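Local coordinates for protein G/U mismatch-specific DNA glycosylase (Deinococcus radiodurans, PDB 2C2Q) that is a DNA glycosylase of the uracil-DNA glycosylase superfamily, with a layered alpha/beta fold, at residues A[153-158]-A[177-182]; A[119-124]-A[171-176]. The protein carries 1 engineered substitution. One frame throughout, in Å; residues are numbered along the deposited sequence.

Contact 1: residues A[153-158]-A[177-182]; sequences ELWVLP and GDRVRE
R179 reaches from helix 171-188 to E153 and meets its carboxylate side-on, with two nitrogens converging on one oxygen. NE lies 2.9 Å from E153 OE1, and NH2 of R179 is 2.9 Å from that same OE1. Neither bond is straight, with N-H...O angles of 145° and 141°. NE comes to the syn side of OE1, whereas NH2 approaches from above the carboxylate plane; the oxygen itself stays close to the plane of the guanidinium. The aliphatic start of R179 packs obliquely against the indole, CB 4.0 Å from W155 CZ2. With CG anti to the backbone N and a bend at chi2 (62°), the arginine turns its end toward E153. Strand 153-156 belongs to the mixed sheet of this UDG-like fold, and the C-terminal helix 171-188 packs alongside it, against one face of the sheet. The other carboxylate oxygen is used within the strand: W155 NE1 donates to E153 OE2 over 3.0 Å, almost straight and in the plane of the indole. Both carboxylate oxygens thus have partners, and the glutamate's rotation is fixed from two directions. One turn on, E182 steadies the guanidinium: its OE2 takes NH1 of R179 at 2.7 Å, extending the salt bridge into a three-residue network.

Contact 2: residues A[119-124]-A[171-176]; sequences AFTSKR and EPWQAL
A119 and L176 bring the two backbones nearest, their CA atoms 8.4 Å apart, and the CA atoms of T121 and W173 follow at 9.2 Å. Segment 119-124 leaves the sheet here: the strand ends at F120, T121 and S122 make the turn, and S122 occupies the N-cap position of helix 123-130. Segment 171-176 is the first part of helix 171-188, already wound by the backbone bonds from A175 N to E171 O and from L176 N to P172 O. No hydrogen bond crosses between the segments, so side chains alone bridge the gap, and all four that do so are buried.

At the strand end, the A119 methyl points toward the helix and meets one branch of L176, with CB 3.7 Å from L176 CD2. L176 carries its CG anti to the backbone N (chi1 -180°), which directs CG toward the sheet and lets CD2 make the touch. This is a helix covering one face of a largely parallel sheet, the layered alpha/beta architecture of the UDG superfamily. On the same face W155 of the adjacent strand packs against both A119 and L176.

Farther along, W173 sends its six-membered ring in to T121. The leading atom is CH2, 4.0 Å from the methyl carbon T121 CG2, and the two side chains lie at a slant to one another. The threonine presents its methyl here because chi1 (62°) sets CG2 beside the backbone N, while OG1 bonds to the hydroxyl of Y46. The indole has its own polar tie, NE1 to the carbonyl oxygen of P158, which helps fix how the ring is turned.

In the fold
Contact 1 and contact 2 are consecutive stations along helix 171-188, their centres 7 Å apart, on neighbouring strands of one sheet. F120 joins those strands through two probable hydrogen bonds: its N lies 2.8 Å from W155 O, and its O is 2.8 Å from L157 N. The indole of W155 also links the contacts, by packing: W155 CZ3 lies 3.4 Å from P172 O, and W155 CZ3 is likewise 3.4 Å from L176 N. Contact 1 is partly buried, whereas contact 2 lies deeper, where the side chain of T121 comes to about 5 Å from a bound acetate ion, probably from the crystallisation liquor.

Contact 1: residues A[153-158]-A[177-182]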
ATOM      1  N   GLU A 153      -2.191  10.064   7.984  1.00 22.25           N
ATOM      2  CA  GLU A 153      -2.587  10.709   6.723  1.00 21.72           C
ATOM      3  C   GLU A 153      -2.911   9.630   5.695  1.00 21.20           C
ATOM      4  O   GLU A 153      -2.380   8.518   5.755  1.00 19.26           O
ATOM      5  CB  GLU A 153      -1.385  11.421   6.142  1.00 22.85           C
ATOM      6  CG  GLU A 153      -0.818  12.638   6.811  1.00 27.42           C
ATOM      7  CD  GLU A 153       0.479  13.048   6.091  1.00 25.52           C
ATOM      8  OE1 GLU A 153       1.483  13.171   6.772  1.00 28.62           O
ATOM      9  OE2 GLU A 153       0.523  13.256   4.810  1.00 30.76           O
ATOM     10  N   LEU A 154      -3.726   9.986   4.699  1.00 20.23           N
ATOM     11  CA  LEU A 154      -4.219   8.975   3.732  1.00 21.45           C
ATOM     12  C   LEU A 154      -3.907   9.510   2.339  1.00 21.98           C
ATOM     13  O   LEU A 154      -4.121  10.698   2.039  1.00 22.25           O
ATOM     14  CB  LEU A 154      -5.700   8.802   3.941  1.00 22.17           C
ATOM     15  CG  LEU A 154      -6.568   7.614   3.511  1.00 28.03           C
ATOM     16  CD1 LEU A 154      -7.838   7.786   4.286  1.00 32.13           C
ATOM     17  CD2 LEU A 154      -6.835   7.577   1.997  1.00 34.07           C
ATOM     18  N   TRP A 155      -3.384   8.647   1.470  1.00 20.95           N
ATOM     19  CA  TRP A 155      -2.885   9.095   0.177  1.00 18.87           C
ATOM     20  C   TRP A 155      -3.422   8.110  -0.833  1.00 19.34           C
ATOM     21  O   TRP A 155      -3.699   6.937  -0.501  1.00 17.91           O
ATOM     22  CB  TRP A 155      -1.339   9.049   0.123  1.00 20.90           C
ATOM     23  CG  TRP A 155      -0.627  10.263   0.774  1.00 19.95           C
ATOM     24  CD1 TRP A 155      -0.733  10.696   2.069  1.00 21.55           C
ATOM     25  CD2 TRP A 155       0.291  11.158   0.134  1.00 22.75           C
ATOM     26  NE1 TRP A 155       0.084  11.785   2.290  1.00 21.88           N
ATOM     27  CE2 TRP A 155       0.711  12.110   1.114  1.00 22.34           C
ATOM     28  CE3 TRP A 155       0.799  11.268  -1.174  1.00 23.87           C
ATOM     29  CZ2 TRP A 155       1.618  13.154   0.819  1.00 22.88           C
ATOM     30  CZ3 TRP A 155       1.713  12.303  -1.463  1.00 23.01           C
ATOM     31  CH2 TRP A 155       2.082  13.256  -0.463  1.00 22.65           C
ATOM     32  N   VAL A 156      -3.549   8.591  -2.074  1.00 18.38           N
ATOM     33  CA  VAL A 156      -4.015   7.731  -3.175  1.00 18.95           C
ATOM     34  C   VAL A 156      -3.020   7.898  -4.294  1.00 18.73           C
ATOM     35  O   VAL A 156      -2.607   9.033  -4.608  1.00 18.59           O
ATOM     36  CB  VAL A 156      -5.460   8.067  -3.607  1.00 19.42           C
ATOM     37  CG1 VAL A 156      -5.870   7.266  -4.862  1.00 20.37           C
ATOM     38  CG2 VAL A 156      -6.489   7.775  -2.474  1.00 19.20           C
ATOM     39  N   LEU A 157      -2.538   6.776  -4.850  1.00 16.73           N
ATOM     40  CA  LEU A 157      -1.439   6.853  -5.788  1.00 14.98           C
ATOM     41  C   LEU A 157      -1.819   6.233  -7.110  1.00 15.67           C
ATOM     42  O   LEU A 157      -2.663   5.363  -7.123  1.00 17.23           O
ATOM     43  CB  LEU A 157      -0.170   6.161  -5.269  1.00 16.11           C
ATOM     44  CG  LEU A 157       0.301   6.639  -3.875  1.00 15.70           C
ATOM     45  CD1 LEU A 157       1.387   5.614  -3.329  1.00 16.86           C
ATOM     46  CD2 LEU A 157       0.887   7.995  -3.934  1.00 17.58           C
ATOM     47  N   PRO A 158      -1.219   6.707  -8.220  1.00 17.33           N
ATOM     48  CA  PRO A 158      -1.470   6.094  -9.548  1.00 17.74           C
ATOM     49  C   PRO A 158      -0.957   4.672  -9.541  1.00 17.17           C
ATOM     50  O   PRO A 158       0.172   4.426  -9.119  1.00 16.84           O
ATOM     51  CB  PRO A 158      -0.644   6.974 -10.515  1.00 19.53           C
ATOM     52  CG  PRO A 158      -0.525   8.333  -9.798  1.00 20.32           C
ATOM     53  CD  PRO A 158      -0.292   7.858  -8.324  1.00 17.44           C
ATOM     54  N   GLY A 177       7.279  10.356  -1.354  1.00 19.63           N
ATOM     55  CA  GLY A 177       8.703  10.154  -1.029  1.00 21.51           C
ATOM     56  C   GLY A 177       9.247  11.339  -0.202  1.00 22.51           C
ATOM     57  O   GLY A 177       9.977  11.159   0.787  1.00 23.34           O
ATOM     58  N   ASP A 178       8.887  12.528  -0.627  1.00 24.06           N
ATOM     59  CA  ASP A 178       9.361  13.773  -0.002  1.00 25.47           C
ATOM     60  C   ASP A 178       8.765  13.895   1.378  1.00 25.73           C
ATOM     61  O   ASP A 178       9.469  14.300   2.326  1.00 27.49           O
ATOM     62  CB  ASP A 178       8.809  14.929  -0.811  1.00 25.80           C
ATOM     63  CG  ASP A 178       9.558  15.131  -2.107  1.00 26.71           C
ATOM     64  OD1 ASP A 178      10.643  14.492  -2.346  1.00 27.72           O
ATOM     65  OD2 ASP A 178       9.112  15.938  -2.922  1.00 30.58           O
ATOM     66  N   ARG A 179       7.470  13.598   1.462  1.00 25.02           N
ATOM     67  CA  ARG A 179       6.713  13.596   2.732  1.00 24.23           C
ATOM     68  C   ARG A 179       7.260  12.602   3.773  1.00 24.07           C
ATOM     69  O   ARG A 179       7.336  12.932   4.974  1.00 23.71           O
ATOM     70  CB  ARG A 179       5.237  13.327   2.502  1.00 23.32           C
ATOM     71  CG  ARG A 179       4.414  13.363   3.807  1.00 23.17           C
ATOM     72  CD  ARG A 179       4.444  14.737   4.504  1.00 24.91           C
ATOM     73  NE  ARG A 179       3.632  14.736   5.698  1.00 22.46           N
ATOM     74  CZ  ARG A 179       3.967  15.382   6.824  1.00 24.69           C
ATOM     75  NH1 ARG A 179       5.087  16.104   6.880  1.00 21.76           N
ATOM     76  NH2 ARG A 179       3.169  15.300   7.878  1.00 23.41           N
ATOM     77  N   VAL A 180       7.647  11.411   3.313  1.00 22.95           N
ATOM     78  CA  VAL A 180       8.286  10.420   4.176  1.00 23.14           C
ATOM     79  C   VAL A 180       9.667  10.923   4.650  1.00 24.70           C
ATOM     80  O   VAL A 180       9.996  10.842   5.856  1.00 23.24           O
ATOM     81  CB  VAL A 180       8.368   9.021   3.475  1.00 22.42           C
ATOM     82  CG1 VAL A 180       9.337   8.078   4.202  1.00 20.00           C
ATOM     83  CG2 VAL A 180       6.990   8.444   3.377  1.00 20.78           C
ATOM     84  N   ARG A 181      10.466  11.438   3.706  1.00 25.23           N
ATOM     85  CA  ARG A 181      11.744  12.092   4.035  1.00 28.22           C
ATOM     86  C   ARG A 181      11.559  13.192   5.098  1.00 27.03           C
ATOM     87  O   ARG A 181      12.313  13.283   6.059  1.00 27.56           O
ATOM     88  CB  ARG A 181      12.270  12.716   2.743  1.00 27.25           C
ATOM     89  CG  ARG A 181      13.724  13.121   2.690  1.00 32.31           C
ATOM     90  CD  ARG A 181      14.228  13.161   1.199  1.00 32.00           C
ATOM     91  NE  ARG A 181      14.002  11.855   0.552  1.00 37.75           N
ATOM     92  CZ  ARG A 181      13.158  11.589  -0.476  1.00 42.95           C
ATOM     93  NH1 ARG A 181      12.424  12.538  -1.085  1.00 44.81           N
ATOM     94  NH2 ARG A 181      13.052  10.334  -0.911  1.00 39.54           N
ATOM     95  N   GLU A 182      10.544  14.017   4.902  1.00 26.13           N
ATOM     96  CA  GLU A 182      10.220  15.139   5.792  1.00 26.56           C
ATOM     97  C   GLU A 182       9.818  14.654   7.197  1.00 25.84           C
ATOM     98  O   GLU A 182      10.168  15.258   8.214  1.00 25.00           O
ATOM     99  CB  GLU A 182       9.051  15.867   5.168  1.00 26.29           C
ATOM    100  CG  GLU A 182       8.444  17.003   5.954  1.00 29.61           C
ATOM    101  CD  GLU A 182       7.380  17.752   5.162  1.00 29.92           C
ATOM    102  OE1 GLU A 182       7.522  18.993   4.989  1.00 39.60           O
ATOM    103  OE2 GLU A 182       6.383  17.147   4.715  1.00 33.58           O
TER

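Contact 2: residues A[119-124]-A[171-176]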
ATOM      1  N   ALA A 119      -0.973   4.813   2.263  1.00 15.22           N
ATOM      2  CA  ALA A 119      -1.050   5.283   0.866  1.00 13.96           C
ATOM      3  C   ALA A 119      -1.581   4.110   0.028  1.00 14.50           C
ATOM      4  O   ALA A 119      -0.975   3.045   0.001  1.00 13.67           O
ATOM      5  CB  ALA A 119       0.294   5.761   0.337  1.00 13.69           C
ATOM      6  N   PHE A 120      -2.790   4.273  -0.515  1.00 12.52           N
ATOM      7  CA  PHE A 120      -3.343   3.281  -1.457  1.00 13.84           C
ATOM      8  C   PHE A 120      -2.577   3.355  -2.761  1.00 15.13           C
ATOM      9  O   PHE A 120      -2.330   4.455  -3.298  1.00 15.28           O
ATOM     10  CB  PHE A 120      -4.845   3.501  -1.698  1.00 15.71           C
ATOM     11  CG  PHE A 120      -5.647   3.270  -0.453  1.00 16.60           C
ATOM     12  CD1 PHE A 120      -6.074   1.973  -0.140  1.00 19.65           C
ATOM     13  CD2 PHE A 120      -5.845   4.298   0.474  1.00 16.39           C
ATOM     14  CE1 PHE A 120      -6.772   1.689   1.025  1.00 16.88           C
ATOM     15  CE2 PHE A 120      -6.555   4.004   1.660  1.00 20.67           C
ATOM     16  CZ  PHE A 120      -7.013   2.719   1.915  1.00 17.46           C
ATOM     17  N   THR A 121      -2.129   2.203  -3.243  1.00 12.61           N
ATOM     18  CA  THR A 121      -1.332   2.176  -4.506  1.00 14.15           C
ATOM     19  C   THR A 121      -2.200   2.096  -5.758  1.00 14.38           C
ATOM     20  O   THR A 121      -1.700   1.837  -6.840  1.00 15.82           O
ATOM     21  CB  THR A 121      -0.315   1.009  -4.489  1.00 14.70           C
ATOM     22  OG1 THR A 121      -1.055  -0.248  -4.414  1.00 15.02           O
ATOM     23  CG2 THR A 121       0.542   1.092  -3.175  1.00 13.26           C
ATOM     24  N   SER A 122      -3.498   2.248  -5.589  1.00 13.70           N
ATOM     25  CA  SER A 122      -4.403   2.445  -6.735  1.00 16.37           C
ATOM     26  C   SER A 122      -5.688   3.114  -6.266  1.00 17.09           C
ATOM     27  O   SER A 122      -6.087   3.020  -5.107  1.00 18.37           O
ATOM     28  CB  SER A 122      -4.734   1.104  -7.411  1.00 17.39           C
ATOM     29  OG  SER A 122      -5.440   0.280  -6.480  1.00 16.77           O
ATOM     30  N   LYS A 123      -6.353   3.821  -7.172  1.00 18.43           N
ATOM     31  CA  LYS A 123      -7.711   4.265  -6.856  1.00 18.61           C
ATOM     32  C   LYS A 123      -8.684   3.186  -6.380  1.00 18.67           C
ATOM     33  O   LYS A 123      -9.419   3.412  -5.432  1.00 19.07           O
ATOM     34  CB  LYS A 123      -8.282   4.990  -8.075  1.00 19.19           C
ATOM     35  CG  LYS A 123      -7.502   6.230  -8.372  1.00 19.92           C
ATOM     36  CD  LYS A 123      -8.485   7.235  -9.008  1.00 23.28           C
ATOM     37  CE  LYS A 123      -7.737   8.469  -9.443  1.00 23.75           C
ATOM     38  NZ  LYS A 123      -8.732   9.416 -10.059  1.00 28.92           N
ATOM     39  N   ARG A 124      -8.676   2.005  -7.012  1.00 18.11           N
ATOM     40  CA  ARG A 124      -9.597   0.964  -6.644  1.00 17.76           C
ATOM     41  C   ARG A 124      -9.522   0.519  -5.179  1.00 17.33           C
ATOM     42  O   ARG A 124     -10.551   0.341  -4.526  1.00 18.60           O
ATOM     43  CB  ARG A 124      -9.357  -0.259  -7.551  1.00 16.57           C
ATOM     44  CG  ARG A 124     -10.364  -1.404  -7.291  1.00 20.18           C
ATOM     45  CD  ARG A 124     -11.827  -0.977  -7.495  1.00 16.86           C
ATOM     46  NE  ARG A 124     -12.803  -2.051  -7.149  1.00 21.52           N
ATOM     47  CZ  ARG A 124     -13.300  -2.967  -8.006  1.00 22.94           C
ATOM     48  NH1 ARG A 124     -12.872  -3.014  -9.263  1.00 25.26           N
ATOM     49  NH2 ARG A 124     -14.185  -3.871  -7.586  1.00 24.62           N
ATOM     50  N   GLU A 171       4.384  12.200 -10.104  1.00 24.35           N
ATOM     51  CA  GLU A 171       4.249  13.294  -9.137  1.00 24.85           C
ATOM     52  C   GLU A 171       3.742  12.827  -7.755  1.00 24.21           C
ATOM     53  O   GLU A 171       4.368  13.197  -6.757  1.00 23.10           O
ATOM     54  CB  GLU A 171       3.343  14.430  -9.637  1.00 25.09           C
ATOM     55  CG  GLU A 171       3.476  15.688  -8.781  1.00 28.18           C
ATOM     56  CD  GLU A 171       2.683  16.856  -9.361  1.00 37.39           C
ATOM     57  OE1 GLU A 171       1.777  16.611 -10.216  1.00 38.67           O
ATOM     58  OE2 GLU A 171       2.948  18.013  -8.941  1.00 40.10           O
ATOM     59  N   PRO A 172       2.618  12.079  -7.687  1.00 23.97           N
ATOM     60  CA  PRO A 172       2.067  11.688  -6.369  1.00 22.99           C
ATOM     61  C   PRO A 172       3.030  10.816  -5.543  1.00 22.07           C
ATOM     62  O   PRO A 172       3.126  11.024  -4.295  1.00 20.22           O
ATOM     63  CB  PRO A 172       0.767  10.949  -6.741  1.00 24.02           C
ATOM     64  CG  PRO A 172       0.413  11.532  -8.136  1.00 24.81           C
ATOM     65  CD  PRO A 172       1.727  11.609  -8.783  1.00 23.07           C
ATOM     66  N   TRP A 173       3.754   9.922  -6.219  1.00 19.17           N
ATOM     67  CA  TRP A 173       4.757   9.037  -5.620  1.00 19.89           C
ATOM     68  C   TRP A 173       6.006   9.843  -5.137  1.00 20.31           C
ATOM     69  O   TRP A 173       6.619   9.554  -4.124  1.00 20.22           O
ATOM     70  CB  TRP A 173       5.216   7.955  -6.631  1.00 18.46           C
ATOM     71  CG  TRP A 173       4.185   6.940  -6.925  1.00 19.81           C
ATOM     72  CD1 TRP A 173       3.191   6.987  -7.878  1.00 20.36           C
ATOM     73  CD2 TRP A 173       4.024   5.682  -6.239  1.00 19.78           C
ATOM     74  NE1 TRP A 173       2.405   5.848  -7.819  1.00 19.79           N
ATOM     75  CE2 TRP A 173       2.911   5.009  -6.850  1.00 21.90           C
ATOM     76  CE3 TRP A 173       4.729   5.037  -5.193  1.00 20.95           C
ATOM     77  CZ2 TRP A 173       2.436   3.752  -6.405  1.00 21.49           C
ATOM     78  CZ3 TRP A 173       4.255   3.747  -4.752  1.00 19.01           C
ATOM     79  CH2 TRP A 173       3.139   3.130  -5.375  1.00 19.29           C
ATOM     80  N   GLN A 174       6.447  10.824  -5.932  1.00 21.10           N
ATOM     81  CA  GLN A 174       7.574  11.599  -5.500  1.00 20.59           C
ATOM     82  C   GLN A 174       7.188  12.493  -4.314  1.00 20.34           C
ATOM     83  O   GLN A 174       8.007  12.682  -3.389  1.00 22.10           O
ATOM     84  CB  GLN A 174       8.069  12.491  -6.648  1.00 20.73           C
ATOM     85  CG  GLN A 174       9.282  13.262  -6.248  1.00 23.16           C
ATOM     86  CD  GLN A 174      10.507  12.429  -6.048  1.00 27.43           C
ATOM     87  OE1 GLN A 174      10.931  11.673  -6.932  1.00 27.40           O
ATOM     88  NE2 GLN A 174      11.108  12.567  -4.875  1.00 31.97           N
ATOM     89  N   ALA A 175       5.974  13.042  -4.333  1.00 20.23           N
ATOM     90  CA  ALA A 175       5.482  13.890  -3.228  1.00 21.06           C
ATOM     91  C   ALA A 175       5.410  13.059  -1.928  1.00 21.08           C
ATOM     92  O   ALA A 175       5.617  13.560  -0.797  1.00 20.37           O
ATOM     93  CB  ALA A 175       4.118  14.456  -3.555  1.00 21.53           C
ATOM     94  N   LEU A 176       5.036  11.802  -2.110  1.00 20.81           N
ATOM     95  CA  LEU A 176       4.960  10.889  -0.983  1.00 19.11           C
ATOM     96  C   LEU A 176       6.340  10.646  -0.453  1.00 20.01           C
ATOM     97  O   LEU A 176       6.554  10.728   0.791  1.00 20.28           O
ATOM     98  CB  LEU A 176       4.262   9.569  -1.408  1.00 18.69           C
ATOM     99  CG  LEU A 176       4.145   8.571  -0.264  1.00 17.73           C
ATOM    100  CD1 LEU A 176       3.386   9.112   0.928  1.00 17.40           C
ATOM    101  CD2 LEU A 176       3.496   7.285  -0.807  1.00 18.07           C
TER